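Local coordinates for protein putative phosphatase (DUF442) (Shewanella putrefaciens CN-32, PDB 3GXH) that probably hydrolyses phosphate esters, as a putative relative of the tyrosine and dual-specificity phosphatases, at residues I3-N8 against K37-D42; Q31-L36 against D54-E59; V100-H103 against R109-A112. All blocks are in the same frame, centred on the assembly; numbering follows the deposited sequence. Where two conformers were deposited one is given.

Contact 1. Residues I3-N8 against K37-D42; sequences IESIEN and KQAGVD
S5 and A39 bring the short N-terminal helix 3-7 up to the chain that follows helix 30-38, with their CA atoms 4.8 Å apart; small side chains on both sides let the two backbones come this close. S5 points at the other segment: in the conformer modelled here its CB sits 3.6 Å from Q38 O, and its OG lies 3.5 Å from A39 CA. A chi1 of 61° sets OG between the backbone N and the carbonyl carbon. From there it touches A39 while hydrogen-bonding the carbonyl O of N2, and no direct hydrogen bond crosses the contact. The methyl of A39 in turn rests against the backbone of S5, its CB 3.6 Å from S5 O. One residue on, I6 adds a looser apolar touch, CG1 to A39 CB at 4.3 Å. N8 joins indirectly: a single water accepts from N8 ND2 at 3.0 Å and from Q38 NE2 at 2.9 Å, so the two amide nitrogens, both donors, share one water oxygen. Just past A39 the chain leaves the helix through a Schellman motif, with G40 at a positive phi of 103°. The patch is superficial, but the chain beyond it dives inward. L9 follows the N-terminal helix and also touches A39, the amine of K37 reaches the carbonyl of G67, and D42 forms backbone hydrogen bonds with D69 and D99 just before strand 43-46 enters the central sheet.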
# COMPACT_ATOMS: atom_id res chain seq x y z
N ILE A 3 -21.13 5.58 3.28
CA ILE A 3 -20.29 6.61 2.63
C ILE A 3 -19.64 7.56 3.65
O ILE A 3 -18.49 7.96 3.45
CB ILE A 3 -21.04 7.44 1.52
CG1 ILE A 3 -20.03 8.28 0.70
CG2 ILE A 3 -22.16 8.32 2.13
CD1 ILE A 3 -18.95 7.45 -0.05
N GLU A 4 -20.35 7.88 4.72
CA GLU A 4 -19.82 8.70 5.80
C GLU A 4 -18.52 8.10 6.40
O GLU A 4 -17.55 8.84 6.59
CB GLU A 4 -20.85 8.91 6.90
CG GLU A 4 -20.35 9.78 8.06
CD GLU A 4 -21.48 10.26 8.97
OE1 GLU A 4 -22.60 9.72 8.87
OE2 GLU A 4 -21.23 11.18 9.78
N SER A 5 -18.48 6.80 6.68
CA SER A 5 -17.25 6.20 7.22
C SER A 5 -16.07 6.31 6.23
O SER A 5 -14.93 6.34 6.65
CB SER A 5 -17.46 4.73 7.60
OG SER A 5 -17.84 3.97 6.47
N ILE A 6 -16.36 6.39 4.93
CA ILE A 6 -15.34 6.42 3.87
C ILE A 6 -14.75 7.83 3.57
O ILE A 6 -13.53 8.09 3.39
CB ILE A 6 -15.96 5.82 2.60
CG1 ILE A 6 -16.12 4.32 2.79
CG2 ILE A 6 -15.16 6.12 1.40
CD1 ILE A 6 -17.38 3.75 2.00
N GLU A 7 -15.65 8.77 3.49
CA GLU A 7 -15.25 10.17 3.57
C GLU A 7 -14.51 10.38 4.89
O GLU A 7 -13.68 11.27 4.96
CB GLU A 7 -16.44 11.14 3.43
CG GLU A 7 -17.42 11.13 4.57
CD GLU A 7 -18.54 12.16 4.41
OE1 GLU A 7 -18.60 12.84 3.36
OE2 GLU A 7 -19.36 12.29 5.34
N ASN A 8 -14.76 9.54 5.90
CA ASN A 8 -14.07 9.67 7.17
C ASN A 8 -12.62 9.18 7.11
O ASN A 8 -11.93 9.35 8.10
CB ASN A 8 -14.81 8.98 8.33
CG ASN A 8 -15.95 9.85 8.92
OD1 ASN A 8 -16.18 10.98 8.49
ND2 ASN A 8 -16.63 9.32 9.92
N LYS A 37 -11.12 0.59 10.27
CA LYS A 37 -12.00 -0.53 10.59
C LYS A 37 -13.47 -0.15 10.35
O LYS A 37 -14.24 -0.92 9.79
CB LYS A 37 -11.83 -0.97 12.05
CG LYS A 37 -12.79 -2.10 12.52
CD LYS A 37 -12.53 -3.40 11.78
CE LYS A 37 -13.52 -4.48 12.18
NZ LYS A 37 -13.11 -5.82 11.62
N GLN A 38 -13.85 1.02 10.82
CA GLN A 38 -15.24 1.47 10.70
C GLN A 38 -15.67 1.62 9.25
O GLN A 38 -16.85 1.45 8.95
CB GLN A 38 -15.43 2.77 11.48
CG GLN A 38 -15.41 2.55 12.99
CD GLN A 38 -14.99 3.76 13.85
OE1 GLN A 38 -14.59 3.57 15.02
NE2 GLN A 38 -15.07 4.97 13.31
N ALA A 39 -14.73 1.92 8.36
CA ALA A 39 -15.00 2.02 6.91
C ALA A 39 -15.08 0.67 6.23
O ALA A 39 -15.42 0.60 5.05
CB ALA A 39 -13.95 2.87 6.21
N GLY A 40 -14.74 -0.39 6.94
CA GLY A 40 -14.80 -1.73 6.36
C GLY A 40 -13.48 -2.34 5.93
O GLY A 40 -13.47 -3.42 5.32
N VAL A 41 -12.36 -1.70 6.24
CA VAL A 41 -11.09 -2.29 5.91
C VAL A 41 -10.87 -3.55 6.77
O VAL A 41 -11.11 -3.54 7.99
CB VAL A 41 -9.90 -1.31 6.07
CG1 VAL A 41 -8.54 -2.00 5.80
CG2 VAL A 41 -10.12 -0.11 5.12
N ASP A 42 -10.41 -4.65 6.15
CA ASP A 42 -10.21 -5.93 6.82
C ASP A 42 -8.74 -6.22 7.13
O ASP A 42 -8.46 -6.90 8.10
CB ASP A 42 -10.71 -7.06 5.91
CG ASP A 42 -12.18 -7.00 5.61
OD1 ASP A 42 -12.98 -6.94 6.57
OD2 ASP A 42 -12.58 -7.00 4.40
O HOH W 1 -16.08 6.55 11.05

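Contact 2. Residues Q31-L36 against D54-E59; sequences QQFSLL and DAHPDE
F33 sets the CE2-CZ end of its ring against both H56, in the loop after strand 43-46, and E59, the first residue of helix 59-65. The two sides of the contact meet only through side chains, since even the nearest CA atoms, those of F33 and E59, are 9.7 Å apart. With chi1 of -74°, F33 CG stands anti to the carbonyl carbon, and the ring projects from helix 30-38 toward the loop. H56 comes from the opposite direction. Its NE2 lies at the edge of the phenyl ring, 3.8 Å from F33 CE2, and the two ring planes are inclined by 59°, a slanted meeting. The N-H at NE2 is spent on the carbonyl of P28, which fixes the imidazole. The loop ends in an N-cap, a common way of starting a helix: D58 OD1 accepts from the backbone N of K61, and helix 59-65 then follows in what is probably a phosphatase domain of the dual-specificity type. E59 runs out extended, CG anti to the backbone N, and crosses the F33 side chain at about a right angle. Its carboxylate carbon CD is 3.7 Å from F33 CZ, with the carboxylate plane turned 50° from the phenyl ring. OE1 lies in the plane of the imidazole, 3.6 Å from H56 CD2, while OE2 hydrogen-bonds NE2 of H103, so this buried carboxylate packs on the phenyl ring and also has a polar partner. L62 and V63 of helix 59-65, together with P28, pack on F33 as well.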
# COMPACT_ATOMS: atom_id res chain seq x y z
N GLN A 31 -5.55 6.50 16.08
CA GLN A 31 -7.00 6.68 15.96
C GLN A 31 -7.50 6.41 14.57
O GLN A 31 -8.62 5.93 14.39
CB GLN A 31 -7.39 8.06 16.50
CG GLN A 31 -6.68 9.16 15.98
CD GLN A 31 -5.28 9.51 16.69
OE1 GLN A 31 -4.57 8.69 17.44
NE2 GLN A 31 -4.83 10.75 16.37
N GLN A 32 -6.69 6.70 13.57
CA GLN A 32 -7.06 6.46 12.17
C GLN A 32 -7.21 4.95 11.87
O GLN A 32 -7.97 4.58 10.97
CB GLN A 32 -6.11 7.15 11.18
CG GLN A 32 -6.30 8.65 11.23
CD GLN A 32 -5.23 9.41 10.53
OE1 GLN A 32 -4.11 8.92 10.40
NE2 GLN A 32 -5.57 10.65 10.10
N PHE A 33 -6.53 4.07 12.61
CA PHE A 33 -6.78 2.66 12.38
C PHE A 33 -8.21 2.29 12.75
O PHE A 33 -8.81 1.43 12.11
CB PHE A 33 -5.79 1.80 13.15
CG PHE A 33 -4.42 1.80 12.56
CD1 PHE A 33 -4.21 1.31 11.28
CD2 PHE A 33 -3.30 2.26 13.25
CE1 PHE A 33 -2.93 1.31 10.68
CE2 PHE A 33 -2.04 2.28 12.61
CZ PHE A 33 -1.88 1.80 11.35
N SER A 34 -8.75 2.90 13.80
CA SER A 34 -10.17 2.69 14.11
C SER A 34 -11.09 3.19 13.00
O SER A 34 -12.11 2.56 12.69
CB SER A 34 -10.51 3.33 15.46
OG SER A 34 -9.91 2.55 16.50
N LEU A 35 -10.74 4.32 12.39
CA LEU A 35 -11.55 4.85 11.29
C LEU A 35 -11.52 3.87 10.10
O LEU A 35 -12.52 3.62 9.44
CB LEU A 35 -11.03 6.22 10.82
CG LEU A 35 -11.04 7.33 11.88
CD1 LEU A 35 -10.46 8.58 11.24
CD2 LEU A 35 -12.47 7.58 12.36
N LEU A 36 -10.34 3.30 9.84
CA LEU A 36 -10.20 2.28 8.80
C LEU A 36 -11.11 1.09 9.06
O LEU A 36 -11.82 0.62 8.13
CB LEU A 36 -8.74 1.82 8.67
CG LEU A 36 -7.89 2.91 7.99
CD1 LEU A 36 -6.39 2.71 8.37
CD2 LEU A 36 -8.09 2.91 6.42
N ASP A 54 9.94 7.24 12.32
CA ASP A 54 8.56 7.69 12.27
C ASP A 54 7.55 6.55 12.49
O ASP A 54 6.35 6.80 12.67
CB ASP A 54 8.27 8.35 10.96
CG ASP A 54 9.10 9.59 10.77
OD1 ASP A 54 8.83 10.60 11.43
OD2 ASP A 54 10.08 9.54 9.95
N ALA A 55 8.03 5.31 12.47
CA ALA A 55 7.14 4.16 12.58
C ALA A 55 6.53 4.02 13.94
O ALA A 55 7.09 4.39 14.97
CB ALA A 55 7.91 2.86 12.25
N HIS A 56 5.38 3.37 14.01
CA HIS A 56 4.83 2.99 15.29
C HIS A 56 5.76 1.98 15.94
O HIS A 56 6.32 1.15 15.26
CB HIS A 56 3.43 2.35 15.14
CG HIS A 56 2.40 3.28 14.60
ND1 HIS A 56 1.98 4.38 15.33
CD2 HIS A 56 1.76 3.34 13.39
CE1 HIS A 56 1.09 5.04 14.60
NE2 HIS A 56 0.93 4.43 13.44
N PRO A 57 5.87 2.02 17.27
CA PRO A 57 6.70 1.00 17.94
C PRO A 57 6.15 -0.44 17.69
O PRO A 57 6.93 -1.38 17.65
CB PRO A 57 6.62 1.36 19.39
CG PRO A 57 6.39 2.84 19.39
CD PRO A 57 5.52 3.11 18.18
N ASP A 58 4.84 -0.57 17.54
CA ASP A 58 4.20 -1.88 17.27
C ASP A 58 2.91 -1.65 16.52
O ASP A 58 1.82 -1.64 17.10
CB ASP A 58 3.97 -2.60 18.57
CG ASP A 58 3.54 -4.06 18.40
OD1 ASP A 58 3.25 -4.44 17.24
OD2 ASP A 58 3.48 -4.78 19.40
N GLU A 59 3.06 -1.44 15.22
CA GLU A 59 1.90 -1.18 14.39
C GLU A 59 0.92 -2.34 14.44
O GLU A 59 -0.31 -2.13 14.46
CB GLU A 59 2.28 -0.84 12.95
CG GLU A 59 1.01 -0.59 12.11
CD GLU A 59 1.25 -0.00 10.77
OE1 GLU A 59 1.99 0.99 10.63
OE2 GLU A 59 0.61 -0.54 9.82

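Contact 3. Residues V100-H103 against R109-A112; sequences VLVH and RASA. With SO4 (sulfate ion), chain D.
Strand 100-103 and the first turns of helix 108-120 come closest at H103 and A110, whose CA atoms are 5.1 Å apart. The A110 methyl touches the strand backbone: its CB is 3.4 Å from V102 O and 3.7 Å from H103 CA. V102 completes the packing with both branches, CG2 standing anti to the backbone N and lying 4.1 Å from A110 CB. The side chain of H103 leaves its backbone away from the helix, so this residue meets A110 through CA. At the helix start R109 grips a sulfate, probably from the crystallisation liquor, twice through one oxygen: its backbone N donates to O4 at 3.0 Å, nearly straight at 171°, and NH1 donates to the same O4. The chain is extended from CG to NE, which carries the guanidinium out alongside the anion, and NE is held by the carbonyl of V75. The backbone N atoms of L105, A106 and Y108 also bind the sulfate, consistent with the phosphate-binding loop that joins strand to helix in cysteine-based phosphatases. The strand lies inside the sheet, parallel to its neighbours 22-25 and 43-46, and V102 also meets F88 of helix 82-94 on the side where helix 108-120 packs.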
# COMPACT_ATOMS: atom_id res chain seq x y z
N VAL A 100 -8.57 -4.16 1.64
CA VAL A 100 -7.16 -4.05 2.04
C VAL A 100 -6.70 -2.60 1.96
O VAL A 100 -7.03 -1.86 1.01
CB VAL A 100 -6.30 -4.88 1.10
CG1 VAL A 100 -4.79 -4.77 1.45
CG2 VAL A 100 -6.79 -6.37 1.08
N LEU A 101 -5.93 -2.20 2.96
CA LEU A 101 -5.08 -1.01 2.87
C LEU A 101 -3.64 -1.43 2.75
O LEU A 101 -3.19 -2.24 3.60
CB LEU A 101 -5.22 -0.16 4.15
CG LEU A 101 -4.20 0.97 4.27
CD1 LEU A 101 -4.41 2.03 3.16
CD2 LEU A 101 -4.23 1.66 5.62
N VAL A 102 -2.93 -0.94 1.74
CA VAL A 102 -1.48 -1.07 1.71
C VAL A 102 -0.92 0.32 1.97
O VAL A 102 -1.38 1.29 1.34
CB VAL A 102 -0.95 -1.72 0.44
CG1 VAL A 102 -1.40 -0.96 -0.85
CG2 VAL A 102 0.55 -1.95 0.47
N HIS A 103 0.02 0.44 2.89
CA HIS A 103 0.56 1.76 3.23
C HIS A 103 2.01 1.77 3.53
O HIS A 103 2.64 0.74 3.77
CB HIS A 103 -0.22 2.34 4.42
CG HIS A 103 0.26 1.85 5.75
ND1 HIS A 103 1.31 2.48 6.41
CD2 HIS A 103 -0.14 0.84 6.56
CE1 HIS A 103 1.53 1.84 7.56
NE2 HIS A 103 0.69 0.84 7.66
N ARG A 109 6.05 3.94 -1.74
CA ARG A 109 6.15 2.48 -1.87
C ARG A 109 4.78 1.88 -2.18
O ARG A 109 4.65 1.03 -3.11
CB ARG A 109 6.66 1.82 -0.58
CG ARG A 109 8.12 2.05 -0.27
CD ARG A 109 8.23 1.82 1.25
NE ARG A 109 9.55 1.81 1.85
CZ ARG A 109 10.19 2.87 2.30
NH1 ARG A 109 9.78 4.12 2.04
NH2 ARG A 109 11.32 2.71 2.94
N ALA A 110 3.74 2.23 -1.42
CA ALA A 110 2.44 1.59 -1.53
C ALA A 110 1.74 1.87 -2.84
O ALA A 110 1.15 0.96 -3.43
CB ALA A 110 1.54 1.93 -0.29
N SER A 111 1.78 3.09 -3.34
CA SER A 111 1.13 3.37 -4.64
C SER A 111 1.87 2.66 -5.79
O SER A 111 1.21 2.20 -6.73
CB SER A 111 1.01 4.87 -4.90
OG SER A 111 2.27 5.51 -5.07
N ALA A 112 3.19 2.52 -5.68
CA ALA A 112 3.98 1.78 -6.69
C ALA A 112 3.59 0.30 -6.68
O ALA A 112 3.39 -0.31 -7.71
CB ALA A 112 5.49 1.99 -6.47
S SO4 D . 7.23 6.33 1.49
O1 SO4 D . 6.17 7.15 1.00
O2 SO4 D . 8.50 7.07 1.51
O3 SO4 D . 6.93 5.90 2.85
O4 SO4 D . 7.32 5.11 0.67

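Overall arrangement
The three contacts lead from the surface to the probable active site. Contact 1 is centred about 17 Å from the middle of the chain, contact 3 only about 1 Å from it. Contacts 1 and 2 share helix 30-38 and are joined by a probable hydrogen bond, V41 N to L36 O at 3.0 Å. Contact 1 also meets contact 3, where V41 CG1 packs 3.9 Å from L101 N. A probable hydrogen bond of 2.6 Å between E59 OE2 and H103 NE2 links contact 2 to the strand that leads into the loop around the sulfate, and L36 CD1 packs on L101 CD2 at 3.7 Å. The sulfate belongs to contact 3 and probably marks the substrate phosphate site.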